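Local coordinates for dinitrogenase iron-molybdenum cofactor biosynthesis domain-containing protein (Pyrococcus horikoshii, PDB 2YX6) that binds ADP and belongs to the dinitrogenase iron-molybdenum cofactor biosynthesis family, its precise cellular role being unknown, at residues M1-A7 / Y26-I32. Residues are numbered along the deposited sequence; the frame is centred on the assembly and turned at random.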
# COMPACT_ATOMS: atom_id res chain seq x y z
N MET A 1 10.76 -5.08 -2.06
CA MET A 1 9.70 -5.81 -1.40
C MET A 1 8.98 -6.57 -2.49
O MET A 1 9.36 -6.48 -3.66
CB MET A 1 8.81 -4.81 -0.69
CG MET A 1 7.75 -4.14 -1.56
SD MET A 1 8.50 -3.33 -2.95
CE MET A 1 8.49 -1.61 -2.38
N ARG A 2 7.90 -7.24 -2.15
CA ARG A 2 7.23 -8.04 -3.15
C ARG A 2 5.85 -7.45 -3.50
O ARG A 2 5.04 -7.09 -2.66
CB ARG A 2 7.25 -9.54 -2.75
CG ARG A 2 6.34 -10.41 -3.56
CD ARG A 2 6.55 -11.88 -3.17
NE ARG A 2 7.96 -12.16 -2.87
CZ ARG A 2 8.44 -13.35 -2.47
NH1 ARG A 2 9.75 -13.53 -2.18
NH2 ARG A 2 7.60 -14.34 -2.36
N VAL A 3 5.65 -7.27 -4.78
CA VAL A 3 4.44 -6.66 -5.30
C VAL A 3 3.70 -7.67 -6.15
O VAL A 3 4.30 -8.34 -7.00
CB VAL A 3 4.79 -5.41 -6.10
CG1 VAL A 3 3.49 -4.72 -6.65
CG2 VAL A 3 5.65 -4.47 -5.20
N ALA A 4 2.39 -7.77 -5.90
CA ALA A 4 1.45 -8.67 -6.56
C ALA A 4 0.56 -7.88 -7.56
O ALA A 4 0.06 -6.84 -7.22
CB ALA A 4 0.54 -9.29 -5.50
N ILE A 5 0.32 -8.43 -8.74
CA ILE A 5 -0.42 -7.77 -9.78
C ILE A 5 -1.32 -8.79 -10.50
O ILE A 5 -0.82 -9.77 -11.01
CB ILE A 5 0.48 -7.05 -10.82
CG1 ILE A 5 1.37 -5.99 -10.16
CG2 ILE A 5 -0.39 -6.41 -11.93
CD1 ILE A 5 2.65 -6.40 -10.07
N PRO A 6 -2.64 -8.52 -10.57
CA PRO A 6 -3.54 -9.46 -11.29
C PRO A 6 -3.32 -9.33 -12.79
O PRO A 6 -3.23 -8.18 -13.30
CB PRO A 6 -4.96 -8.98 -10.90
CG PRO A 6 -4.82 -7.46 -10.68
CD PRO A 6 -3.35 -7.31 -10.09
N ALA A 7 -3.16 -10.46 -13.50
CA ALA A 7 -2.85 -10.42 -14.92
C ALA A 7 -4.04 -10.89 -15.71
O ALA A 7 -4.77 -11.77 -15.26
CB ALA A 7 -1.66 -11.30 -15.24
N TYR A 26 -4.58 -15.24 -13.29
CA TYR A 26 -3.12 -15.22 -13.17
C TYR A 26 -2.68 -14.03 -12.35
O TYR A 26 -3.27 -12.98 -12.41
CB TYR A 26 -2.52 -15.10 -14.57
CG TYR A 26 -2.89 -16.27 -15.52
CD1 TYR A 26 -2.22 -17.48 -15.45
CD2 TYR A 26 -3.89 -16.14 -16.46
CE1 TYR A 26 -2.53 -18.56 -16.30
CE2 TYR A 26 -4.24 -17.21 -17.33
CZ TYR A 26 -3.55 -18.42 -17.24
OH TYR A 26 -3.86 -19.45 -18.12
N PHE A 27 -1.61 -14.19 -11.60
CA PHE A 27 -1.05 -13.12 -10.80
C PHE A 27 0.42 -13.11 -11.09
O PHE A 27 1.04 -14.15 -11.27
CB PHE A 27 -1.27 -13.34 -9.31
CG PHE A 27 -2.55 -12.73 -8.80
CD1 PHE A 27 -2.54 -11.46 -8.20
CD2 PHE A 27 -3.77 -13.35 -9.02
CE1 PHE A 27 -3.73 -10.87 -7.77
CE2 PHE A 27 -4.98 -12.74 -8.60
CZ PHE A 27 -4.95 -11.55 -7.97
N VAL A 28 0.98 -11.91 -11.08
CA VAL A 28 2.43 -11.71 -11.19
C VAL A 28 2.99 -11.12 -9.89
O VAL A 28 2.49 -10.15 -9.39
CB VAL A 28 2.73 -10.73 -12.37
CG1 VAL A 28 4.21 -10.42 -12.51
CG2 VAL A 28 2.14 -11.23 -13.65
N PHE A 29 4.04 -11.74 -9.36
CA PHE A 29 4.69 -11.35 -8.10
C PHE A 29 6.05 -10.83 -8.50
O PHE A 29 6.82 -11.52 -9.18
CB PHE A 29 4.81 -12.57 -7.15
CG PHE A 29 3.51 -13.07 -6.68
CD1 PHE A 29 2.90 -12.49 -5.58
CD2 PHE A 29 2.83 -14.04 -7.39
CE1 PHE A 29 1.64 -12.93 -5.13
CE2 PHE A 29 1.55 -14.49 -6.94
CZ PHE A 29 1.00 -13.93 -5.79
N VAL A 30 6.33 -9.61 -8.11
CA VAL A 30 7.57 -8.99 -8.55
C VAL A 30 8.37 -8.57 -7.34
O VAL A 30 7.88 -7.75 -6.50
CB VAL A 30 7.31 -7.68 -9.36
CG1 VAL A 30 8.71 -7.09 -9.78
CG2 VAL A 30 6.42 -7.97 -10.61
N ASP A 31 9.60 -9.09 -7.24
CA ASP A 31 10.50 -8.70 -6.19
C ASP A 31 11.33 -7.51 -6.57
O ASP A 31 12.13 -7.57 -7.52
CB ASP A 31 11.44 -9.82 -5.82
CG ASP A 31 10.75 -10.87 -5.04
OD1 ASP A 31 9.76 -11.42 -5.55
OD2 ASP A 31 11.22 -11.15 -3.92
N ILE A 32 11.17 -6.43 -5.80
CA ILE A 32 11.83 -5.17 -6.15
C ILE A 32 12.85 -4.86 -5.03
O ILE A 32 12.55 -4.95 -3.83
CB ILE A 32 10.79 -4.06 -6.42
CG1 ILE A 32 10.04 -4.44 -7.70
CG2 ILE A 32 11.48 -2.67 -6.64
CD1 ILE A 32 8.75 -3.65 -8.01
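Two neighbouring antiparallel strands of the mixed beta-sheet, strand 2-7 in the middle of the strand order and strand 26-33 beside it, pair here through their backbones. Val3 and Val30 form a hydrogen-bonded pair, with Val3 N to Val30 O at 2.9 Å and Val30 N to Val3 O at 2.6 Å; Ile5 and Val28 bond in the same two-way fashion. Pro6 has no N-H to give, but it stands in a non-hydrogen-bonded pair with Phe27, where none is needed towards this partner. Its CA lies over one face of the Phe27 ring, 3.9 Å from the centroid, a CH-pi contact; chi1 of Phe27, at -91° and off a staggered value, swings the ring toward Pro6. On the same face of the sheet, Ala4 is small enough to accept the Phe29 ring, CB to CE1 3.8 Å, and Ile59 of helix 54-61 packs on Ala4, Phe27 and Phe29. The other face carries beta-branched residues suited to extended backbone: Ile5 CD1 meets Val30 CG2 at 4.1 Å, and helix 95-103 packs on this face, Ile95 against Ile5 and Val28 and Ile99 against Val30. At the start of strand 2-7, Arg2 bends at chi3 (-36°) and runs alongside Asp31, its NH1 reaching the syn lone pair of OD2 at 3.3 Å in a salt bridge whose hydrogen bond is bent (141°), while NH2 bonds to His62 O. Apolar packing thus buries both faces of the ladder's middle, and the charge pair stands at its partly exposed end.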